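Local coordinates for Mll7089 protein (Mesorhizobium loti, PDB 2OZ8) that is of unknown function but belongs to the mandelate racemase/muconate lactonizing enzyme group of the enolase superfamily and may be a magnesium-dependent hydro-lyase, at residues A[14-18]-A[369-375]; A[19-24]-A[138-144]; A[122-128]-A[305-309]; A[291-297]-A[312-318]. All coordinates share one frame; numbering follows the deposited sequence.

Contact 1 (A[14-18]-A[369-375])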
loop_
_atom_site.group_PDB
_atom_site.type_symbol
_atom_site.label_atom_id
_atom_site.label_comp_id
_atom_site.label_asym_id
_atom_site.label_seq_id
_atom_site.Cartn_x
_atom_site.Cartn_y
_atom_site.Cartn_z
ATOM N N GLN A 14 20.070 46.044 -12.735
ATOM C CA GLN A 14 20.941 45.003 -13.266
ATOM C C GLN A 14 22.346 45.456 -12.844
ATOM O O GLN A 14 22.868 46.417 -13.392
ATOM C CB GLN A 14 20.825 44.868 -14.783
ATOM C CG GLN A 14 21.764 43.781 -15.394
ATOM C CD GLN A 14 21.770 43.737 -16.946
ATOM O OE1 GLN A 14 21.007 44.423 -17.627
ATOM N NE2 GLN A 14 22.643 42.940 -17.487
ATOM N N PHE A 15 22.921 44.787 -11.848
ATOM C CA PHE A 15 24.200 45.198 -11.274
ATOM C C PHE A 15 25.113 44.045 -10.875
ATOM O O PHE A 15 24.649 42.942 -10.644
ATOM C CB PHE A 15 23.976 46.124 -10.092
ATOM C CG PHE A 15 23.085 45.557 -8.988
ATOM C CD1 PHE A 15 23.652 44.989 -7.825
ATOM C CD2 PHE A 15 21.681 45.662 -9.060
ATOM C CE1 PHE A 15 22.843 44.561 -6.726
ATOM C CE2 PHE A 15 20.846 45.203 -8.003
ATOM C CZ PHE A 15 21.446 44.650 -6.824
ATOM N N ALA A 16 26.415 44.330 -10.798
ATOM C CA ALA A 16 27.439 43.374 -10.351
ATOM C C ALA A 16 27.310 43.109 -8.867
ATOM O O ALA A 16 26.916 44.007 -8.087
ATOM C CB ALA A 16 28.864 43.889 -10.669
ATOM N N ARG A 17 27.630 41.867 -8.492
ATOM C CA ARG A 17 27.716 41.465 -7.087
ATOM C C ARG A 17 29.097 41.787 -6.542
ATOM O O ARG A 17 30.033 41.971 -7.304
ATOM C CB ARG A 17 27.442 39.964 -6.940
ATOM C CG ARG A 17 25.976 39.609 -7.108
ATOM C CD ARG A 17 25.772 38.090 -7.059
ATOM N NE ARG A 17 24.397 37.724 -7.384
ATOM C CZ ARG A 17 23.433 37.573 -6.485
ATOM N NH1 ARG A 17 23.669 37.767 -5.187
ATOM N NH2 ARG A 17 22.220 37.233 -6.884
ATOM N N ASP A 18 29.205 41.830 -5.218
ATOM C CA ASP A 18 30.488 41.975 -4.539
ATOM C C ASP A 18 31.345 40.693 -4.440
ATOM O O ASP A 18 32.534 40.780 -4.164
ATOM C CB ASP A 18 30.297 42.625 -3.160
ATOM C CG ASP A 18 29.510 41.756 -2.177
ATOM O OD1 ASP A 18 28.568 40.979 -2.571
ATOM O OD2 ASP A 18 29.858 41.873 -0.965
ATOM N N LEU A 369 28.423 46.443 -16.708
ATOM C CA LEU A 369 27.722 46.708 -15.442
ATOM C C LEU A 369 28.393 47.672 -14.469
ATOM O O LEU A 369 27.756 48.171 -13.534
ATOM C CB LEU A 369 27.367 45.400 -14.751
ATOM C CG LEU A 369 25.906 44.918 -14.857
ATOM C CD1 LEU A 369 25.250 45.148 -16.259
ATOM C CD2 LEU A 369 25.725 43.461 -14.320
ATOM N N GLY A 370 29.672 47.945 -14.661
ATOM C CA GLY A 370 30.348 48.807 -13.722
ATOM C C GLY A 370 30.583 48.193 -12.353
ATOM O O GLY A 370 30.300 47.015 -12.108
ATOM N N ALA A 371 31.104 49.015 -11.448
ATOM C CA ALA A 371 31.406 48.597 -10.081
ATOM C C ALA A 371 30.145 48.031 -9.391
ATOM O O ALA A 371 29.045 48.474 -9.669
ATOM C CB ALA A 371 31.961 49.778 -9.307
ATOM N N ALA A 372 30.325 47.061 -8.494
ATOM C CA ALA A 372 29.230 46.528 -7.656
ATOM C C ALA A 372 28.794 47.608 -6.717
ATOM O O ALA A 372 29.622 48.360 -6.285
ATOM C CB ALA A 372 29.725 45.364 -6.866
ATOM N N PRO A 373 27.482 47.735 -6.421
ATOM C CA PRO A 373 27.150 48.543 -5.225
ATOM C C PRO A 373 27.938 48.061 -4.013
ATOM O O PRO A 373 28.183 46.854 -3.867
ATOM C CB PRO A 373 25.672 48.282 -5.018
ATOM C CG PRO A 373 25.171 47.811 -6.299
ATOM C CD PRO A 373 26.277 47.250 -7.125
ATOM N N GLU A 374 28.351 48.982 -3.153
ATOM C CA GLU A 374 29.145 48.612 -1.964
ATOM C C GLU A 374 28.285 47.744 -1.021
ATOM O O GLU A 374 27.067 47.848 -1.029
ATOM C CB GLU A 374 29.747 49.865 -1.263
ATOM C CG GLU A 374 30.953 50.462 -2.054
ATOM C CD GLU A 374 31.532 51.827 -1.511
ATOM O OE1 GLU A 374 32.423 52.407 -2.211
ATOM O OE2 GLU A 374 31.131 52.296 -0.406
ATOM N N ASN A 375 28.925 46.870 -0.255
ATOM C CA ASN A 375 28.229 45.947 0.630
ATOM C C ASN A 375 28.677 46.073 2.085
ATOM O O ASN A 375 29.576 45.351 2.542
ATOM C CB ASN A 375 28.328 44.491 0.157
ATOM C CG ASN A 375 27.345 43.563 0.916
ATOM O OD1 ASN A 375 26.590 44.015 1.790
ATOM N ND2 ASN A 375 27.369 42.267 0.592
HETATM O O HOH W 1 27.200 47.340 -11.047
#
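Leu369 packs its side chain across the backbone of residues 14 to 16. Its CG, one bond beyond CB, sits over Gln14 O and Phe15 CA. The two methyls then part. CD1 reaches the amide end of Gln14, with Leu369 CD1 3.6 Å from Gln14 NE2. CD2 lies against the Phe15–Ala16 peptide, with Leu369 CD2 3.5 Å from Phe15 C. The Gln14 chain is extended and crosses Leu369 at about a right angle. Gln14 NE2 bonds to Leu364 O and OE1 to Arg12, so both ends of the amide are held.

The Phe15 ring meets Pro373, and Phe15 CD1 is 3.5 Å from Pro373 CD. With CG between the backbone N and the carbonyl carbon (chi1 56°), the ring is placed beside the proline. His325 meets the same ring edge-to-face. Ala372 CB touches the carbonyl oxygens of both Ala16 and Arg17, and Ala372 CA makes a CA-H...O contact of 3.4 Å with Ala16 O. A water accepts from Ala16 N at 3.1 Å and lies within bonding distance of Leu369 O and Ala371 O.

At the far end Asn375 ND2 donates to Asp18 OD2 (3.0 Å, 150° at the hydrogen). The donor comes from above the carboxylate plane, and the two flat groups are 60° apart. Asn375 ND2 also bonds to Phe320 O.

The contact sets an irregular C-terminal segment obliquely against the end of strand 5-17, in the N-terminal antiparallel sheet. Its chemistry is mostly apolar. The one direct hydrogen bond is the amide–carboxylate pair; a water and the Asn322 amide bridge the segments further.

Contact 2 (A[19-24]-A[138-144])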
loop_
_atom_site.group_PDB
_atom_site.type_symbol
_atom_site.label_atom_id
_atom_site.label_comp_id
_atom_site.label_asym_id
_atom_site.label_seq_id
_atom_site.Cartn_x
_atom_site.Cartn_y
_atom_site.Cartn_z
ATOM N N ARG A 19 30.751 39.528 -4.688
ATOM C CA ARG A 19 31.447 38.243 -4.684
ATOM C C ARG A 19 30.687 37.327 -5.630
ATOM O O ARG A 19 29.517 37.587 -5.930
ATOM C CB ARG A 19 31.423 37.631 -3.274
ATOM C CG ARG A 19 30.077 37.050 -2.861
ATOM C CD ARG A 19 30.011 36.565 -1.410
ATOM N NE ARG A 19 28.885 37.212 -0.729
ATOM C CZ ARG A 19 27.822 36.644 -0.188
ATOM N NH1 ARG A 19 27.628 35.345 -0.105
ATOM N NH2 ARG A 19 26.954 37.437 0.359
ATOM N N VAL A 20 31.318 36.242 -6.066
ATOM C CA VAL A 20 30.583 35.193 -6.776
ATOM C C VAL A 20 29.730 34.408 -5.788
ATOM O O VAL A 20 30.218 34.050 -4.683
ATOM C CB VAL A 20 31.520 34.212 -7.579
ATOM C CG1 VAL A 20 30.695 33.160 -8.340
ATOM C CG2 VAL A 20 32.338 34.980 -8.606
ATOM N N ILE A 21 28.459 34.182 -6.170
ATOM C CA ILE A 21 27.572 33.291 -5.413
ATOM C C ILE A 21 27.282 32.024 -6.198
ATOM O O ILE A 21 27.380 32.005 -7.403
ATOM C CB ILE A 21 26.206 33.923 -4.992
ATOM C CG1 ILE A 21 25.282 34.118 -6.203
ATOM C CG2 ILE A 21 26.422 35.131 -4.119
ATOM C CD1 ILE A 21 23.847 34.351 -5.859
ATOM N N GLY A 22 26.932 30.964 -5.508
ATOM C CA GLY A 22 26.406 29.806 -6.195
ATOM C C GLY A 22 26.470 28.540 -5.394
ATOM O O GLY A 22 26.720 28.546 -4.181
ATOM N N ASP A 23 26.297 27.444 -6.115
ATOM C CA ASP A 23 26.154 26.126 -5.510
ATOM C C ASP A 23 26.627 25.102 -6.525
ATOM O O ASP A 23 27.173 25.454 -7.568
ATOM C CB ASP A 23 24.695 25.889 -5.149
ATOM C CG ASP A 23 23.774 26.029 -6.347
ATOM O OD1 ASP A 23 24.102 25.513 -7.447
ATOM O OD2 ASP A 23 22.720 26.656 -6.214
ATOM N N SER A 24 26.384 23.831 -6.243
ATOM C CA SER A 24 26.996 22.773 -7.016
ATOM C C SER A 24 26.526 22.797 -8.455
ATOM O O SER A 24 27.101 22.150 -9.276
ATOM C CB SER A 24 26.704 21.412 -6.372
ATOM O OG SER A 24 25.356 21.050 -6.554
ATOM N N SER A 138 24.541 32.217 5.631
ATOM C CA SER A 138 24.574 31.349 4.486
ATOM C C SER A 138 25.467 31.945 3.413
ATOM O O SER A 138 25.233 33.028 2.914
ATOM C CB SER A 138 23.155 31.165 3.995
ATOM O OG SER A 138 23.107 30.431 2.814
ATOM N N GLY A 139 26.491 31.218 3.044
ATOM C CA GLY A 139 27.577 31.761 2.262
ATOM C C GLY A 139 27.353 31.740 0.776
ATOM O O GLY A 139 27.895 32.590 0.090
ATOM N N LEU A 140 26.529 30.806 0.275
ATOM C CA LEU A 140 26.323 30.627 -1.195
ATOM C C LEU A 140 27.720 30.522 -1.824
ATOM O O LEU A 140 28.036 31.137 -2.851
ATOM C CB LEU A 140 25.480 31.793 -1.792
ATOM C CG LEU A 140 24.192 32.212 -1.036
ATOM C CD1 LEU A 140 23.475 33.411 -1.666
ATOM C CD2 LEU A 140 23.166 31.039 -0.860
ATOM N N ASP A 141 28.549 29.728 -1.144
ATOM C CA ASP A 141 30.029 29.843 -1.154
ATOM C C ASP A 141 30.685 28.815 -1.984
ATOM O O ASP A 141 31.854 28.632 -1.832
ATOM C CB ASP A 141 30.589 29.613 0.256
ATOM C CG ASP A 141 30.140 28.241 0.836
ATOM O OD1 ASP A 141 29.007 28.212 1.334
ATOM O OD2 ASP A 141 30.874 27.209 0.727
ATOM N N PHE A 142 29.970 28.121 -2.835
ATOM C CA PHE A 142 30.576 27.021 -3.554
ATOM C C PHE A 142 31.740 27.472 -4.440
ATOM O O PHE A 142 32.671 26.715 -4.701
ATOM C CB PHE A 142 29.516 26.324 -4.410
ATOM C CG PHE A 142 29.956 25.015 -4.972
ATOM C CD1 PHE A 142 29.899 23.838 -4.174
ATOM C CD2 PHE A 142 30.453 24.943 -6.269
ATOM C CE1 PHE A 142 30.309 22.585 -4.674
ATOM C CE2 PHE A 142 30.868 23.703 -6.811
ATOM C CZ PHE A 142 30.817 22.512 -6.006
ATOM N N HIS A 143 31.696 28.712 -4.914
ATOM C CA HIS A 143 32.679 29.158 -5.901
ATOM C C HIS A 143 33.724 30.040 -5.273
ATOM O O HIS A 143 34.735 30.360 -5.902
ATOM C CB HIS A 143 31.981 29.849 -7.051
ATOM C CG HIS A 143 31.151 28.917 -7.859
ATOM N ND1 HIS A 143 31.699 27.890 -8.590
ATOM C CD2 HIS A 143 29.814 28.826 -8.027
ATOM C CE1 HIS A 143 30.737 27.206 -9.181
ATOM N NE2 HIS A 143 29.583 27.757 -8.859
ATOM N N LEU A 144 33.485 30.395 -4.013
ATOM C CA LEU A 144 34.408 31.203 -3.224
ATOM C C LEU A 144 35.796 30.557 -3.060
ATOM O O LEU A 144 35.887 29.355 -2.798
ATOM C CB LEU A 144 33.777 31.489 -1.857
ATOM C CG LEU A 144 33.409 32.943 -1.530
ATOM C CD1 LEU A 144 33.002 33.755 -2.761
ATOM C CD2 LEU A 144 32.350 33.049 -0.450
HETATM O O HOH W 2 29.450 33.536 -2.067
HETATM O O HOH W 3 30.078 30.941 -4.560
#
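Gly22 N donates to Leu140 O (2.9 Å, 154° at the hydrogen). Ile21 CA adds a CA-H...O contact to Leu140 O, at 3.4 Å. Beside this, the side chains of Ile21 and Leu140 run side by side and point the same way, with Ile21 CB 3.9 Å from Leu140 CB. The Phe142 ring lies flat under Ser24. Ser24 CA stands 3.9 Å from the centroid of the Phe142 ring and only 7° off its normal, a CH-pi contact. Phe142 CG is anti to the backbone N (chi1 -168°), which carries the ring along residues 23 and 24. Gly22 CA lies at the edge of the His143 ring, where there is no room for a side chain.

Segment 138-144 leaves the C-terminal end of strand 132-138 and leads into helix 146-158. This is a beta-to-alpha loop of the barrel, met here by strand 20-22 of the antiparallel sheet.

Further out, a water accepts from His143 N at 2.8 Å and donates to Val20 O and Leu140 O. A second water lies between Val20 O and Gly139 O. Arg19 brings NH1 within 2.8 Å of Gly139 O, at the edge of the guanidinium, while its NH2 bonds to Ser319 O. Asp141 OD1 accepts from Lys167 N, and Ser24 OG bonds to Pro197 O. His170 stacks on the Phe142 ring, and a sulfate ion, probably from the crystallisation liquor, lies about 4 Å from the Phe142 side chain.

Contact 3 (A[122-128]-A[305-309])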
loop_
_atom_site.group_PDB
_atom_site.type_symbol
_atom_site.label_atom_id
_atom_site.label_comp_id
_atom_site.label_asym_id
_atom_site.label_seq_id
_atom_site.Cartn_x
_atom_site.Cartn_y
_atom_site.Cartn_z
ATOM N N LEU A 122 3.252 43.973 8.608
ATOM C CA LEU A 122 2.824 42.695 7.987
ATOM C C LEU A 122 2.691 41.474 8.933
ATOM O O LEU A 122 1.648 40.810 8.946
ATOM C CB LEU A 122 3.648 42.377 6.738
ATOM C CG LEU A 122 3.245 41.108 5.983
ATOM C CD1 LEU A 122 1.774 41.157 5.463
ATOM C CD2 LEU A 122 4.200 40.893 4.868
ATOM N N HIS A 123 3.703 41.210 9.748
ATOM C CA HIS A 123 3.657 40.098 10.691
ATOM C C HIS A 123 2.473 40.101 11.674
ATOM O O HIS A 123 1.900 39.032 11.972
ATOM C CB HIS A 123 4.998 39.937 11.428
ATOM C CG HIS A 123 5.294 41.004 12.427
ATOM N ND1 HIS A 123 5.102 40.830 13.789
ATOM C CD2 HIS A 123 5.804 42.254 12.274
ATOM C CE1 HIS A 123 5.487 41.923 14.428
ATOM N NE2 HIS A 123 5.909 42.803 13.533
ATOM N N VAL A 124 2.118 41.276 12.185
ATOM C CA VAL A 124 0.953 41.392 13.081
ATOM C C VAL A 124 -0.327 41.012 12.303
ATOM O O VAL A 124 -1.129 40.210 12.769
ATOM C CB VAL A 124 0.830 42.822 13.719
ATOM C CG1 VAL A 124 -0.435 42.924 14.577
ATOM C CG2 VAL A 124 2.127 43.193 14.533
ATOM N N LEU A 125 -0.476 41.561 11.104
ATOM C CA LEU A 125 -1.559 41.149 10.204
ATOM C C LEU A 125 -1.506 39.617 9.954
ATOM O O LEU A 125 -2.563 38.965 9.834
ATOM C CB LEU A 125 -1.487 41.912 8.873
ATOM C CG LEU A 125 -2.544 41.587 7.816
ATOM C CD1 LEU A 125 -4.025 42.011 8.217
ATOM C CD2 LEU A 125 -2.123 42.228 6.459
ATOM N N LEU A 126 -0.288 39.059 9.894
ATOM C CA LEU A 126 -0.135 37.595 9.660
ATOM C C LEU A 126 -0.460 36.758 10.897
ATOM O O LEU A 126 -0.428 35.534 10.822
ATOM C CB LEU A 126 1.222 37.213 9.035
ATOM C CG LEU A 126 1.447 37.790 7.618
ATOM C CD1 LEU A 126 2.823 37.463 7.099
ATOM C CD2 LEU A 126 0.299 37.406 6.628
ATOM N N GLY A 127 -0.833 37.439 11.990
ATOM C CA GLY A 127 -1.196 36.812 13.256
ATOM C C GLY A 127 -0.023 36.564 14.207
ATOM O O GLY A 127 -0.164 35.816 15.153
ATOM N N SER A 128 1.125 37.204 14.007
ATOM C CA SER A 128 2.271 36.888 14.844
ATOM C C SER A 128 1.986 37.184 16.292
ATOM O O SER A 128 1.102 37.987 16.608
ATOM C CB SER A 128 3.540 37.642 14.410
ATOM O OG SER A 128 3.483 39.019 14.799
ATOM N N HIS A 305 8.485 38.308 8.046
ATOM C CA HIS A 305 7.160 38.436 8.596
ATOM C C HIS A 305 6.418 37.121 8.700
ATOM O O HIS A 305 5.720 36.902 9.688
ATOM C CB HIS A 305 6.389 39.450 7.791
ATOM C CG HIS A 305 6.961 40.824 7.901
ATOM N ND1 HIS A 305 6.629 41.682 8.924
ATOM C CD2 HIS A 305 7.860 41.481 7.126
ATOM C CE1 HIS A 305 7.306 42.806 8.779
ATOM N NE2 HIS A 305 8.050 42.711 7.692
ATOM N N MET A 306 6.554 36.262 7.695
ATOM C CA MET A 306 6.017 34.901 7.775
ATOM C C MET A 306 6.856 34.096 8.746
ATOM O O MET A 306 6.347 33.250 9.436
ATOM C CB MET A 306 5.954 34.221 6.385
ATOM C CG MET A 306 5.196 35.066 5.324
ATOM S SD MET A 306 6.115 36.341 4.379
ATOM C CE MET A 306 6.978 35.104 3.424
ATOM N N ALA A 307 8.158 34.365 8.819
ATOM C CA ALA A 307 9.005 33.556 9.708
ATOM C C ALA A 307 8.572 33.743 11.129
ATOM O O ALA A 307 8.442 32.765 11.849
ATOM C CB ALA A 307 10.512 33.869 9.543
ATOM N N VAL A 308 8.363 34.996 11.539
ATOM C CA VAL A 308 7.958 35.251 12.911
ATOM C C VAL A 308 6.496 34.900 13.085
ATOM O O VAL A 308 6.104 34.649 14.202
ATOM C CB VAL A 308 8.235 36.742 13.469
ATOM C CG1 VAL A 308 9.608 37.274 13.119
ATOM C CG2 VAL A 308 7.168 37.729 13.040
ATOM N N ALA A 309 5.673 34.884 12.023
ATOM C CA ALA A 309 4.247 34.634 12.256
ATOM C C ALA A 309 3.844 33.147 12.310
ATOM O O ALA A 309 2.864 32.786 12.963
ATOM C CB ALA A 309 3.360 35.430 11.288
HETATM O O HOH W 4 0.206 33.107 12.239
#
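His305 turns its ring toward the start of helix 122-125, and His123 N donates to His305 ND1 (3.1 Å, 138° at the hydrogen). The bond is bent, and its donor also stands 30° out of the imidazole plane. CG of His305 lies anti to its own carbonyl carbon (chi1 -65°), which sends the ring across to the other helix. Leu122 CB sits over one face of this ring, 4.0 Å from the His305 ring centroid, in a CH-pi contact. The His123 and His305 rings meet rim to rim, neither covering the other. NE2 of His305 is held by His346 O.

Met306 follows with CG against Leu126, and Leu126 CD1 is 3.8 Å from Met306 CG. Its bent chain also packs on helix 276-289. Val308 then puts CG2 against His123, with Val308 CG2 3.5 Å from His123 CB. The same methyl touches Ser128 CB.

Ala309 follows, and its CB meets Leu126 CB at 3.6 Å and also touches Ser128 CB. A water donates to both Leu126 O and Ala309 O. Gly127 closes the first helix in a Schellman motif, and its carbonyl bonds to Arg86 of a second subunit. Ser128 OG and His123 ND1 are 2.6 Å apart and hydrogen-bonded, which ties the turn back to the helix.

The contact sets a short helix before strand 132-138 against helix 304-309, which links barrel strands 293-295 and 313-318. ND1 of His305 accepts a bond, so the proton of a neutral ring would lie on NE2, in keeping with its bond to His346 O.

Contact 4 (A[291-297]-A[312-318])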
loop_
_atom_site.group_PDB
_atom_site.type_symbol
_atom_site.label_atom_id
_atom_site.label_comp_id
_atom_site.label_asym_id
_atom_site.label_seq_id
_atom_site.Cartn_x
_atom_site.Cartn_y
_atom_site.Cartn_z
ATOM N N ILE A 291 5.040 19.101 10.745
ATOM C CA ILE A 291 6.288 19.342 9.983
ATOM C C ILE A 291 6.778 20.779 10.247
ATOM O O ILE A 291 6.008 21.752 10.082
ATOM C CB ILE A 291 6.035 19.195 8.452
ATOM C CG1 ILE A 291 5.414 17.823 8.121
ATOM C CG2 ILE A 291 7.324 19.411 7.634
ATOM C CD1 ILE A 291 6.245 16.604 8.674
ATOM N N PRO A 292 8.034 20.937 10.671
ATOM C CA PRO A 292 8.576 22.305 10.771
ATOM C C PRO A 292 8.950 22.898 9.412
ATOM O O PRO A 292 9.074 22.173 8.449
ATOM C CB PRO A 292 9.848 22.104 11.619
ATOM C CG PRO A 292 10.269 20.666 11.349
ATOM C CD PRO A 292 8.995 19.908 11.082
ATOM N N ILE A 293 9.225 24.192 9.352
ATOM C CA ILE A 293 9.456 24.897 8.084
ATOM C C ILE A 293 10.631 25.789 8.294
ATOM O O ILE A 293 10.773 26.352 9.380
ATOM C CB ILE A 293 8.210 25.764 7.657
ATOM C CG1 ILE A 293 7.115 24.857 7.075
ATOM C CG2 ILE A 293 8.566 26.904 6.687
ATOM C CD1 ILE A 293 5.829 25.594 6.660
ATOM N N SER A 294 11.509 25.890 7.284
ATOM C CA SER A 294 12.542 26.935 7.334
ATOM C C SER A 294 12.297 27.913 6.208
ATOM O O SER A 294 11.810 27.542 5.188
ATOM C CB SER A 294 13.963 26.397 7.349
ATOM O OG SER A 294 14.136 25.563 6.225
ATOM N N ILE A 295 12.530 29.184 6.474
ATOM C CA ILE A 295 12.475 30.234 5.462
ATOM C C ILE A 295 13.878 30.486 4.853
ATOM O O ILE A 295 14.844 30.811 5.573
ATOM C CB ILE A 295 11.935 31.520 6.093
ATOM C CG1 ILE A 295 10.647 31.215 6.911
ATOM C CG2 ILE A 295 11.862 32.664 5.045
ATOM C CD1 ILE A 295 9.333 31.061 6.201
ATOM N N GLY A 296 13.971 30.269 3.547
ATOM C CA GLY A 296 15.153 30.537 2.800
ATOM C C GLY A 296 15.252 32.016 2.402
ATOM O O GLY A 296 14.449 32.873 2.865
ATOM N N ASN A 297 16.265 32.304 1.572
ATOM C CA ASN A 297 16.489 33.651 1.078
ATOM C C ASN A 297 15.223 34.211 0.494
ATOM O O ASN A 297 14.614 33.575 -0.356
ATOM C CB ASN A 297 17.589 33.693 0.032
ATOM C CG ASN A 297 18.936 33.521 0.640
ATOM O OD1 ASN A 297 19.752 32.726 0.161
ATOM N ND2 ASN A 297 19.183 34.238 1.729
ATOM N N GLU A 312 5.701 27.006 13.478
ATOM C CA GLU A 312 6.631 25.908 13.166
ATOM C C GLU A 312 7.941 26.343 12.529
ATOM O O GLU A 312 8.689 25.481 12.031
ATOM C CB GLU A 312 5.987 24.877 12.247
ATOM C CG GLU A 312 5.785 25.282 10.849
ATOM C CD GLU A 312 4.430 25.831 10.605
ATOM O OE1 GLU A 312 3.951 26.643 11.406
ATOM O OE2 GLU A 312 3.835 25.469 9.595
ATOM N N VAL A 313 8.202 27.669 12.519
ATOM C CA VAL A 313 9.430 28.207 11.910
ATOM C C VAL A 313 10.346 28.689 13.002
ATOM O O VAL A 313 9.936 29.506 13.842
ATOM C CB VAL A 313 9.170 29.399 10.930
ATOM C CG1 VAL A 313 10.473 29.921 10.416
ATOM C CG2 VAL A 313 8.234 29.018 9.802
ATOM N N GLU A 314 11.584 28.185 12.991
ATOM C CA GLU A 314 12.604 28.694 13.912
ATOM C C GLU A 314 13.795 29.386 13.229
ATOM O O GLU A 314 14.534 30.121 13.878
ATOM C CB GLU A 314 12.981 27.602 14.965
ATOM C CG GLU A 314 14.301 26.877 14.829
ATOM C CD GLU A 314 14.708 26.042 16.088
ATOM O OE1 GLU A 314 15.392 26.586 17.005
ATOM O OE2 GLU A 314 14.374 24.832 16.140
ATOM N N TRP A 315 13.953 29.192 11.910
ATOM C CA TRP A 315 15.134 29.695 11.162
ATOM C C TRP A 315 14.832 30.443 9.869
ATOM O O TRP A 315 13.976 30.064 9.084
ATOM C CB TRP A 315 16.136 28.593 10.850
ATOM C CG TRP A 315 16.766 27.949 12.030
ATOM C CD1 TRP A 315 16.437 26.743 12.582
ATOM C CD2 TRP A 315 17.912 28.454 12.784
ATOM N NE1 TRP A 315 17.284 26.481 13.670
ATOM C CE2 TRP A 315 18.191 27.510 13.811
ATOM C CE3 TRP A 315 18.708 29.615 12.691
ATOM C CZ2 TRP A 315 19.268 27.680 14.739
ATOM C CZ3 TRP A 315 19.742 29.817 13.641
ATOM C CH2 TRP A 315 20.020 28.835 14.643
ATOM N N LEU A 316 15.567 31.508 9.655
ATOM C CA LEU A 316 15.486 32.302 8.435
ATOM C C LEU A 316 16.896 32.448 7.821
ATOM O O LEU A 316 17.856 32.727 8.531
ATOM C CB LEU A 316 14.871 33.699 8.737
ATOM C CG LEU A 316 14.995 34.708 7.591
ATOM C CD1 LEU A 316 13.909 35.707 7.639
ATOM C CD2 LEU A 316 16.409 35.409 7.688
ATOM N N GLU A 317 17.003 32.242 6.518
ATOM C CA GLU A 317 18.275 32.324 5.829
ATOM C C GLU A 317 18.709 33.764 5.542
ATOM O O GLU A 317 17.924 34.562 4.993
ATOM C CB GLU A 317 18.202 31.533 4.509
ATOM C CG GLU A 317 19.549 31.403 3.798
ATOM C CD GLU A 317 19.501 30.567 2.588
ATOM O OE1 GLU A 317 18.381 30.292 2.131
ATOM O OE2 GLU A 317 20.563 30.186 2.068
ATOM N N TYR A 318 19.965 34.086 5.855
ATOM C CA TYR A 318 20.552 35.379 5.426
ATOM C C TYR A 318 21.915 35.183 4.727
ATOM O O TYR A 318 22.777 34.487 5.247
ATOM C CB TYR A 318 20.661 36.385 6.591
ATOM C CG TYR A 318 21.208 37.708 6.108
ATOM C CD1 TYR A 318 20.423 38.579 5.345
ATOM C CD2 TYR A 318 22.545 38.044 6.335
ATOM C CE1 TYR A 318 20.953 39.757 4.825
ATOM C CE2 TYR A 318 23.104 39.226 5.819
ATOM C CZ TYR A 318 22.297 40.069 5.089
ATOM O OH TYR A 318 22.854 41.195 4.610
HETATM O O HOH W 5 13.019 26.438 10.724
#
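Glu317 OE1 takes a hydrogen bond from Asn297 N at 3.0 Å, from above the carboxylate plane, and has Gly296 CA beside it. An extended chain, with CG anti to the backbone N (chi1 -172°), carries the acid there. The Asn297 amide is stacked on the carboxylate, their planes 20° apart. The other carboxylate oxygen, OE2, bonds to Ser138 OG and forms a salt bridge with Lys165 NZ.

The two strands pair in parallel. Glu317 N donates to Ile295 O at 2.8 Å. Ile295 N donates to Trp315 O at 3.1 Å. At the other end Ile293 N donates to Glu312 O at 3.0 Å. A water bridges Ile293 O and Glu314 N, which are too far apart to bond directly.

Ile293, Ile295, Val313 and Leu316 share one face. Ile295 CG1 is 3.7 Å from Val313 CG1, and these side chains cross at about a right angle. Ile293 CG2 is 3.8 Å from Val313 CG2. The Glu312 chain runs beside Ile293 and bends at chi2, with OE2 near Ile293 CD1.

Ser294 and Trp315 have other partners: Asn271 and Asn248 bond Ser294 OG, and Trp222 meets Trp315 edge-to-face. Strands 293-295 and 313-318 flank helix 304-309, a parallel beta-alpha-beta unit of the TIM-type barrel of the enolase superfamily.

How the contacts relate
Contacts 3 and 4 share one beta-alpha-beta unit, with centres 13 Å apart. Ala307, on the helix of contact 3, packs its CB on Ile295 CG1 of contact 4 at 3.7 Å. Contact 2 joins contact 4 through neighbouring barrel strands: Ser138 N lies 2.9 Å from Tyr318 O, and the Ser138 and Glu317 side chains add a second link. Contacts 1 and 2 follow each other along the chain at residues 18 and 19, with centres 16 Å apart. Contact 3 lies across the chain's centre from contact 2, about 30 Å between centres. The sulfate by contact 2 lies beside a loop at the C-terminal end of a barrel strand, the side where this superfamily has its active site.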